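Local coordinates for protein quinone oxidoreductase (Coxiella burnetii, PDB 3TQH) that binds NADPH and probably uses it to reduce quinones, as expected of a medium-chain dehydrogenase/reductase of the quinone oxidoreductase type, at residues Y73-E78 with V112-D117; S127-A132 with K315-V320. All coordinates share one frame; numbering follows the deposited sequence.

Overall arrangement
Both contacts belong to the catalytic-domain side of the chain, where the sheet of the GroES-like fold curls round a buried interior. Following the chain from the N terminus, contact 1 comes first: strand 74-82 leads through strand 94-98 and intervening loops to strand 111-114, closing a short loop within the GroES-like domain. Contact 2 opens later, at helix 128-133, and closes only at the last strand, 315-319, once the chain has passed through the parallel NADPH-binding sheet and its helices. The two therefore follow in series. Their centres lie about 13 Å apart, and they touch where Ser76 of contact 1 hydrogen-bonds through OG to Phe128 O of contact 2.

Contact 1: Y73-E78 with V112-D117; sequences YDFSGE and VCASPD
Within the curled sheet of the GroES-like domain, Phe75 of strand 74-82 turns its ring to Val112 and Ala114 of strand 111-114, across the buried interior. Val112 comes down on the ring from above: its CG2 methyl sits 4.0 Å from the centroid of the Phe75 ring and only 7° from the ring normal, a CH-pi contact centred on one face. Phe75 CD2 and CG both lie 4.1 Å from Val112 CG2, as expected of a methyl over the middle of the ring. Ala114 approaches differently, its CB meeting CZ at the far end of the Phe75 ring obliquely, also at 4.1 Å.

With CG of Phe75 between the backbone N and the carbonyl carbon (chi1 82°), the ring is directed to strand 111-114 and offers a face to Val112 CG2. Since Val112 and Ala114 are two residues apart on an extended strand, both face the ring, whereas Cys113 points away between them. The Phe75 and Val112 CA atoms stay 8.5 Å apart. Such spacing fits a barrel-like fold in which the two strands do not pair directly; each runs antiparallel to strand 36-44, and Ile38 of that strand touches both Phe75 and Val112. Val95 and Cys107 also pack on Phe75, so the ring is gripped by carbon from several strands and a loop.

On its other side, strand 74-82 meets helices: Asp74 OD1 is hydrogen-bonded to Thr136 OG1, and Ser76 packs on Ala131 and Ala132 of helix 128-133. Past Ala114 the chain leaves strand 111-114 in an ST turn, with Asp117 N giving a weak hydrogen bond of 3.3 Å to Ser115 OG over the intervening Pro116.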
ATOM      1  N   TYR A  73       3.195  -8.474   2.329  1.00 10.99           N
ATOM      2  CA  TYR A  73       2.933  -8.086   3.715  1.00 11.73           C
ATOM      3  C   TYR A  73       1.441  -8.102   4.075  1.00 11.89           C
ATOM      4  O   TYR A  73       1.101  -8.293   5.236  1.00 12.85           O
ATOM      5  CB  TYR A  73       3.481  -6.682   3.984  1.00 12.03           C
ATOM      6  CG  TYR A  73       4.982  -6.519   3.826  1.00 12.08           C
ATOM      7  CD1 TYR A  73       5.877  -7.230   4.623  1.00 12.85           C
ATOM      8  CD2 TYR A  73       5.506  -5.619   2.906  1.00 11.61           C
ATOM      9  CE1 TYR A  73       7.257  -7.063   4.483  1.00 13.01           C
ATOM     10  CE2 TYR A  73       6.876  -5.440   2.766  1.00 11.53           C
ATOM     11  CZ  TYR A  73       7.744  -6.159   3.550  1.00 12.59           C
ATOM     12  OH  TYR A  73       9.103  -5.969   3.391  1.00 14.05           O
ATOM     13  N   ASP A  74       0.569  -7.884   3.089  1.00 11.31           N
ATOM     14  CA  ASP A  74      -0.865  -7.744   3.311  1.00 11.62           C
ATOM     15  C   ASP A  74      -1.531  -9.103   3.215  1.00 11.47           C
ATOM     16  O   ASP A  74      -1.275  -9.848   2.263  1.00 11.03           O
ATOM     17  CB  ASP A  74      -1.496  -6.862   2.229  1.00 11.66           C
ATOM     18  CG  ASP A  74      -1.205  -5.383   2.403  1.00 13.82           C
ATOM     19  OD1 ASP A  74      -0.551  -4.992   3.400  1.00 16.91           O
ATOM     20  OD2 ASP A  74      -1.652  -4.602   1.526  1.00 15.00           O
ATOM     21  N   PHE A  75      -2.404  -9.421   4.169  1.00 11.57           N
ATOM     22  CA  PHE A  75      -3.086 -10.707   4.136  1.00 11.76           C
ATOM     23  C   PHE A  75      -4.457 -10.690   4.790  1.00 12.60           C
ATOM     24  O   PHE A  75      -4.797  -9.806   5.568  1.00 13.12           O
ATOM     25  CB  PHE A  75      -2.236 -11.789   4.817  1.00 12.06           C
ATOM     26  CG  PHE A  75      -2.367 -11.798   6.314  1.00 12.06           C
ATOM     27  CD1 PHE A  75      -1.524 -11.028   7.102  1.00 11.72           C
ATOM     28  CD2 PHE A  75      -3.353 -12.554   6.930  1.00 11.67           C
ATOM     29  CE1 PHE A  75      -1.656 -11.030   8.481  1.00 12.60           C
ATOM     30  CE2 PHE A  75      -3.496 -12.556   8.297  1.00 12.33           C
ATOM     31  CZ  PHE A  75      -2.648 -11.795   9.077  1.00 13.58           C
ATOM     32  N   SER A  76      -5.203 -11.739   4.488  1.00 13.17           N
ATOM     33  CA  SER A  76      -6.545 -11.944   4.980  1.00 14.35           C
ATOM     34  C   SER A  76      -6.690 -13.457   5.149  1.00 14.76           C
ATOM     35  O   SER A  76      -6.197 -14.217   4.316  1.00 14.37           O
ATOM     36  CB  SER A  76      -7.521 -11.415   3.933  1.00 14.51           C
ATOM     37  OG  SER A  76      -8.831 -11.361   4.432  1.00 17.82           O
ATOM     38  N   GLY A  77      -7.331 -13.900   6.228  1.00 15.71           N
ATOM     39  CA  GLY A  77      -7.461 -15.340   6.482  1.00 16.40           C
ATOM     40  C   GLY A  77      -8.045 -15.773   7.819  1.00 17.40           C
ATOM     41  O   GLY A  77      -8.645 -14.979   8.541  1.00 17.51           O
ATOM     42  N   GLU A  78      -7.857 -17.052   8.138  1.00 18.18           N
ATOM     43  CA  GLU A  78      -8.433 -17.669   9.334  1.00 19.99           C
ATOM     44  C   GLU A  78      -7.329 -18.126  10.291  1.00 19.81           C
ATOM     45  O   GLU A  78      -6.335 -18.715   9.858  1.00 19.29           O
ATOM     46  CB  GLU A  78      -9.304 -18.862   8.929  1.00 21.68           C
ATOM     47  CG  GLU A  78     -10.089 -19.506  10.082  1.00 25.24           C
ATOM     48  CD  GLU A  78     -10.868 -20.761   9.659  1.00 29.16           C
ATOM     49  OE1 GLU A  78     -10.598 -21.304   8.558  1.00 29.78           O
ATOM     50  OE2 GLU A  78     -11.751 -21.209  10.439  1.00 32.28           O
ATOM     51  N   VAL A 112       0.617 -17.914   7.039  1.00 17.55           N
ATOM     52  CA  VAL A 112       1.522 -16.904   7.576  1.00 17.23           C
ATOM     53  C   VAL A 112       1.519 -16.921   9.099  1.00 18.47           C
ATOM     54  O   VAL A 112       0.559 -17.363   9.730  1.00 18.64           O
ATOM     55  CB  VAL A 112       1.177 -15.483   7.085  1.00 15.68           C
ATOM     56  CG1 VAL A 112       1.272 -15.411   5.575  1.00 14.99           C
ATOM     57  CG2 VAL A 112      -0.209 -15.051   7.565  1.00 15.91           C
ATOM     58  N   CYS A 113       2.621 -16.449   9.668  1.00 19.29           N
ATOM     59  CA  CYS A 113       2.738 -16.229  11.102  1.00 21.02           C
ATOM     60  C   CYS A 113       2.502 -14.747  11.349  1.00 20.41           C
ATOM     61  O   CYS A 113       3.013 -13.909  10.609  1.00 19.50           O
ATOM     62  CB  CYS A 113       4.128 -16.645  11.592  1.00 22.50           C
ATOM     63  SG  CYS A 113       4.533 -16.149  13.271  1.00 25.75           S
ATOM     64  N   ALA A 114       1.723 -14.423  12.377  1.00 21.33           N
ATOM     65  CA  ALA A 114       1.432 -13.026  12.699  1.00 21.20           C
ATOM     66  C   ALA A 114       1.259 -12.790  14.199  1.00 23.18           C
ATOM     67  O   ALA A 114       0.883 -13.692  14.954  1.00 24.27           O
ATOM     68  CB  ALA A 114       0.193 -12.568  11.955  1.00 19.83           C
ATOM     69  N   SER A 115       1.547 -11.559  14.608  1.00 23.80           N
ATOM     70  CA  SER A 115       1.341 -11.113  15.974  1.00 25.85           C
ATOM     71  C   SER A 115      -0.072 -10.554  16.081  1.00 25.68           C
ATOM     72  O   SER A 115      -0.590 -10.002  15.114  1.00 24.60           O
ATOM     73  CB  SER A 115       2.368 -10.034  16.329  1.00 26.89           C
ATOM     74  OG  SER A 115       2.115  -9.471  17.608  1.00 29.67           O
ATOM     75  N   PRO A 116      -0.713 -10.691  17.251  1.00 27.62           N
ATOM     76  CA  PRO A 116      -2.028 -10.058  17.422  1.00 27.95           C
ATOM     77  C   PRO A 116      -2.001  -8.529  17.324  1.00 28.23           C
ATOM     78  O   PRO A 116      -3.053  -7.906  17.163  1.00 28.40           O
ATOM     79  CB  PRO A 116      -2.454 -10.493  18.832  1.00 30.32           C
ATOM     80  CG  PRO A 116      -1.197 -10.935  19.508  1.00 31.76           C
ATOM     81  CD  PRO A 116      -0.326 -11.486  18.428  1.00 29.70           C
ATOM     82  N   ASP A 117      -0.811  -7.938  17.428  1.00 28.82           N
ATOM     83  CA  ASP A 117      -0.640  -6.490  17.344  1.00 29.14           C
ATOM     84  C   ASP A 117      -0.701  -5.981  15.909  1.00 26.29           C
ATOM     85  O   ASP A 117      -0.927  -4.795  15.694  1.00 26.44           O
ATOM     86  CB  ASP A 117       0.693  -6.073  17.982  1.00 31.16           C
ATOM     87  CG  ASP A 117       0.775  -6.444  19.463  1.00 35.38           C
ATOM     88  OD1 ASP A 117      -0.054  -5.948  20.262  1.00 38.45           O
ATOM     89  OD2 ASP A 117       1.674  -7.234  19.828  1.00 38.26           O
TER

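Contact 2: S127-A132 with K315-V320; sequences SFLQAA and KLVFKV. With SO4 (sulfate ion), chain D.
Leu129 is set between a protein strand and an anion: its CD2 methyl packs on Val317 and Lys319, while its CG and CD1 border a sulfate ion, probably from the crystallisation liquor. CD2 of Leu129 lies 3.8 Å from Val317 CG1 and 3.9 Å from Lys319 CB, and the Leu129 and Val317 side chains meet at about a right angle. With CG of Leu129 beside the backbone N and CD1 extended away from CA (chi2 165°), the other branch, CD2, is the one that reaches the strand. Lys319 contributes with the base of its chain; its NZ is hydrogen-bonded to Arg321 O.

The sulfate sits at the N terminus of helix 128-133. Phe128 N donates to sulfate O3 over 2.7 Å, almost straight at 169°, and the same oxygen lies at the edge of the Phe128 ring, near its plane. The positive end of the helix dipole probably helps to hold the anion. Ser127 and Gln130 close this end with a capping box: Gln130 N binds Ser127 OG at 3.0 Å, and Ser127 N donates in return to Gln130 OE1 at 3.2 Å, meeting a lone pair of OE1 in the carbonyl plane. Phe128 N thus goes to the sulfate and Gln130 N to the cap.

Helix 128-132 and strand 315-319 run at 127° to each other, with axes 8.8 Å apart at their closest. The strand lies between strand 36-44, antiparallel to it, and strand 291-295, parallel to it; Ala42 of strand 36-44 touches both Leu129 and Ala132, and Ile291 of strand 291-295 packs against Val317, so the first turn of the helix lies against one face of the sheet, over strands 36-44 and 315-319.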
ATOM      1  N   SER A 127     -15.315  -8.879   2.169  1.00 23.96           N
ATOM      2  CA  SER A 127     -14.793 -10.113   1.594  1.00 22.88           C
ATOM      3  C   SER A 127     -13.328 -10.251   2.003  1.00 20.37           C
ATOM      4  O   SER A 127     -12.692  -9.271   2.392  1.00 19.36           O
ATOM      5  CB  SER A 127     -14.916 -10.108   0.071  1.00 23.16           C
ATOM      6  OG  SER A 127     -13.925  -9.287  -0.521  1.00 21.68           O
ATOM      7  N   PHE A 128     -12.802 -11.467   1.923  1.00 19.56           N
ATOM      8  CA  PHE A 128     -11.389 -11.714   2.195  1.00 17.70           C
ATOM      9  C   PHE A 128     -10.476 -10.959   1.217  1.00 16.29           C
ATOM     10  O   PHE A 128      -9.456 -10.404   1.623  1.00 15.00           O
ATOM     11  CB  PHE A 128     -11.086 -13.219   2.157  1.00 17.85           C
ATOM     12  CG  PHE A 128     -11.546 -13.963   3.382  1.00 18.82           C
ATOM     13  CD1 PHE A 128     -12.701 -14.731   3.356  1.00 20.57           C
ATOM     14  CD2 PHE A 128     -10.824 -13.888   4.568  1.00 18.42           C
ATOM     15  CE1 PHE A 128     -13.125 -15.419   4.481  1.00 21.84           C
ATOM     16  CE2 PHE A 128     -11.241 -14.575   5.700  1.00 19.83           C
ATOM     17  CZ  PHE A 128     -12.394 -15.345   5.656  1.00 21.45           C
ATOM     18  N   LEU A 129     -10.850 -10.940  -0.061  1.00 16.75           N
ATOM     19  CA  LEU A 129     -10.113 -10.192  -1.081  1.00 15.68           C
ATOM     20  C   LEU A 129     -10.053  -8.694  -0.764  1.00 15.44           C
ATOM     21  O   LEU A 129      -8.997  -8.064  -0.902  1.00 14.42           O
ATOM     22  CB  LEU A 129     -10.737 -10.403  -2.462  1.00 16.82           C
ATOM     23  CG  LEU A 129     -10.618 -11.815  -3.038  1.00 17.39           C
ATOM     24  CD1 LEU A 129     -11.579 -11.998  -4.200  1.00 18.40           C
ATOM     25  CD2 LEU A 129      -9.181 -12.109  -3.452  1.00 14.90           C
ATOM     26  N   GLN A 130     -11.182  -8.123  -0.352  1.00 16.60           N
ATOM     27  CA  GLN A 130     -11.206  -6.723   0.071  1.00 16.74           C
ATOM     28  C   GLN A 130     -10.328  -6.500   1.306  1.00 15.64           C
ATOM     29  O   GLN A 130      -9.582  -5.525   1.374  1.00 14.63           O
ATOM     30  CB  GLN A 130     -12.638  -6.259   0.361  1.00 18.91           C
ATOM     31  CG  GLN A 130     -13.480  -6.018  -0.882  1.00 20.78           C
ATOM     32  CD  GLN A 130     -14.911  -5.644  -0.553  1.00 24.00           C
ATOM     33  OE1 GLN A 130     -15.518  -6.204   0.364  1.00 26.02           O
ATOM     34  NE2 GLN A 130     -15.463  -4.700  -1.308  1.00 25.75           N
ATOM     35  N   ALA A 131     -10.420  -7.411   2.271  1.00 15.85           N
ATOM     36  CA  ALA A 131      -9.666  -7.286   3.517  1.00 15.62           C
ATOM     37  C   ALA A 131      -8.149  -7.324   3.304  1.00 14.25           C
ATOM     38  O   ALA A 131      -7.416  -6.635   4.004  1.00 14.15           O
ATOM     39  CB  ALA A 131     -10.090  -8.362   4.510  1.00 16.16           C
ATOM     40  N   ALA A 132      -7.684  -8.133   2.352  1.00 13.75           N
ATOM     41  CA  ALA A 132      -6.248  -8.269   2.084  1.00 12.77           C
ATOM     42  C   ALA A 132      -5.720  -7.114   1.241  1.00 12.39           C
ATOM     43  O   ALA A 132      -4.530  -6.846   1.237  1.00 11.76           O
ATOM     44  CB  ALA A 132      -5.955  -9.597   1.389  1.00 12.44           C
ATOM     45  N   LYS A 315      -5.881  -2.058  -7.014  1.00 13.52           N
ATOM     46  CA  LYS A 315      -5.112  -3.120  -6.367  1.00 12.26           C
ATOM     47  C   LYS A 315      -5.124  -4.412  -7.160  1.00 12.53           C
ATOM     48  O   LYS A 315      -6.136  -4.767  -7.773  1.00 13.51           O
ATOM     49  CB  LYS A 315      -5.677  -3.405  -4.973  1.00 12.24           C
ATOM     50  CG  LYS A 315      -5.478  -2.300  -3.943  1.00 12.13           C
ATOM     51  CD  LYS A 315      -4.012  -2.037  -3.606  1.00 11.54           C
ATOM     52  CE  LYS A 315      -3.326  -3.231  -2.947  1.00 10.52           C
ATOM     53  NZ  LYS A 315      -1.945  -2.892  -2.496  1.00  9.06           N
ATOM     54  N   LEU A 316      -3.980  -5.100  -7.149  1.00 11.77           N
ATOM     55  CA  LEU A 316      -3.889  -6.482  -7.598  1.00 12.14           C
ATOM     56  C   LEU A 316      -3.915  -7.340  -6.345  1.00 11.88           C
ATOM     57  O   LEU A 316      -3.375  -6.943  -5.305  1.00 11.05           O
ATOM     58  CB  LEU A 316      -2.592  -6.736  -8.373  1.00 11.79           C
ATOM     59  CG  LEU A 316      -2.280  -5.845  -9.579  1.00 12.59           C
ATOM     60  CD1 LEU A 316      -0.945  -6.258 -10.190  1.00 11.89           C
ATOM     61  CD2 LEU A 316      -3.395  -5.900 -10.614  1.00 13.11           C
ATOM     62  N   VAL A 317      -4.537  -8.512  -6.433  1.00 12.85           N
ATOM     63  CA  VAL A 317      -4.644  -9.388  -5.270  1.00 12.86           C
ATOM     64  C   VAL A 317      -4.556 -10.867  -5.642  1.00 13.70           C
ATOM     65  O   VAL A 317      -5.038 -11.292  -6.698  1.00 14.62           O
ATOM     66  CB  VAL A 317      -5.951  -9.106  -4.481  1.00 13.59           C
ATOM     67  CG1 VAL A 317      -7.174  -9.454  -5.317  1.00 15.21           C
ATOM     68  CG2 VAL A 317      -5.961  -9.866  -3.157  1.00 13.69           C
ATOM     69  N   PHE A 318      -3.903 -11.636  -4.775  1.00 13.66           N
ATOM     70  CA  PHE A 318      -3.890 -13.084  -4.886  1.00 14.96           C
ATOM     71  C   PHE A 318      -5.081 -13.649  -4.124  1.00 16.17           C
ATOM     72  O   PHE A 318      -5.292 -13.319  -2.955  1.00 15.62           O
ATOM     73  CB  PHE A 318      -2.603 -13.685  -4.303  1.00 14.38           C
ATOM     74  CG  PHE A 318      -1.378 -13.451  -5.140  1.00 14.03           C
ATOM     75  CD1 PHE A 318      -1.312 -13.917  -6.450  1.00 14.41           C
ATOM     76  CD2 PHE A 318      -0.268 -12.795  -4.604  1.00 12.99           C
ATOM     77  CE1 PHE A 318      -0.172 -13.715  -7.221  1.00 14.18           C
ATOM     78  CE2 PHE A 318       0.874 -12.589  -5.372  1.00 12.66           C
ATOM     79  CZ  PHE A 318       0.924 -13.047  -6.680  1.00 12.98           C
ATOM     80  N   LYS A 319      -5.859 -14.489  -4.794  1.00 18.29           N
ATOM     81  CA  LYS A 319      -6.852 -15.311  -4.127  1.00 20.18           C
ATOM     82  C   LYS A 319      -6.177 -16.642  -3.825  1.00 21.23           C
ATOM     83  O   LYS A 319      -5.886 -17.416  -4.735  1.00 22.04           O
ATOM     84  CB  LYS A 319      -8.076 -15.515  -5.018  1.00 21.99           C
ATOM     85  CG  LYS A 319      -9.057 -16.565  -4.516  1.00 24.03           C
ATOM     86  CD  LYS A 319     -10.236 -16.738  -5.474  1.00 27.23           C
ATOM     87  CE  LYS A 319     -11.557 -16.371  -4.823  1.00 28.92           C
ATOM     88  NZ  LYS A 319     -11.850 -17.245  -3.646  1.00 29.96           N
ATOM     89  N   VAL A 320      -5.907 -16.890  -2.546  1.00 21.58           N
ATOM     90  CA  VAL A 320      -5.216 -18.107  -2.128  1.00 22.92           C
ATOM     91  C   VAL A 320      -6.239 -19.216  -1.869  1.00 25.80           C
ATOM     92  O   VAL A 320      -6.001 -20.377  -2.196  1.00 27.21           O
ATOM     93  CB  VAL A 320      -4.329 -17.846  -0.894  1.00 21.66           C
ATOM     94  CG1 VAL A 320      -3.597 -19.106  -0.483  1.00 22.57           C
ATOM     95  CG2 VAL A 320      -3.335 -16.737  -1.195  1.00 19.76           C
TER
HETATM   96  S   SO4 D 320     -14.210 -14.001  -0.367  1.00 53.37           S
HETATM   97  O1  SO4 D 320     -13.705 -15.363  -0.210  1.00 53.41           O
HETATM   98  O2  SO4 D 320     -15.529 -14.031  -1.005  1.00 53.89           O
HETATM   99  O3  SO4 D 320     -14.380 -13.377   0.944  1.00 53.15           O
HETATM  100  O4  SO4 D 320     -13.269 -13.232  -1.183  1.00 52.67           O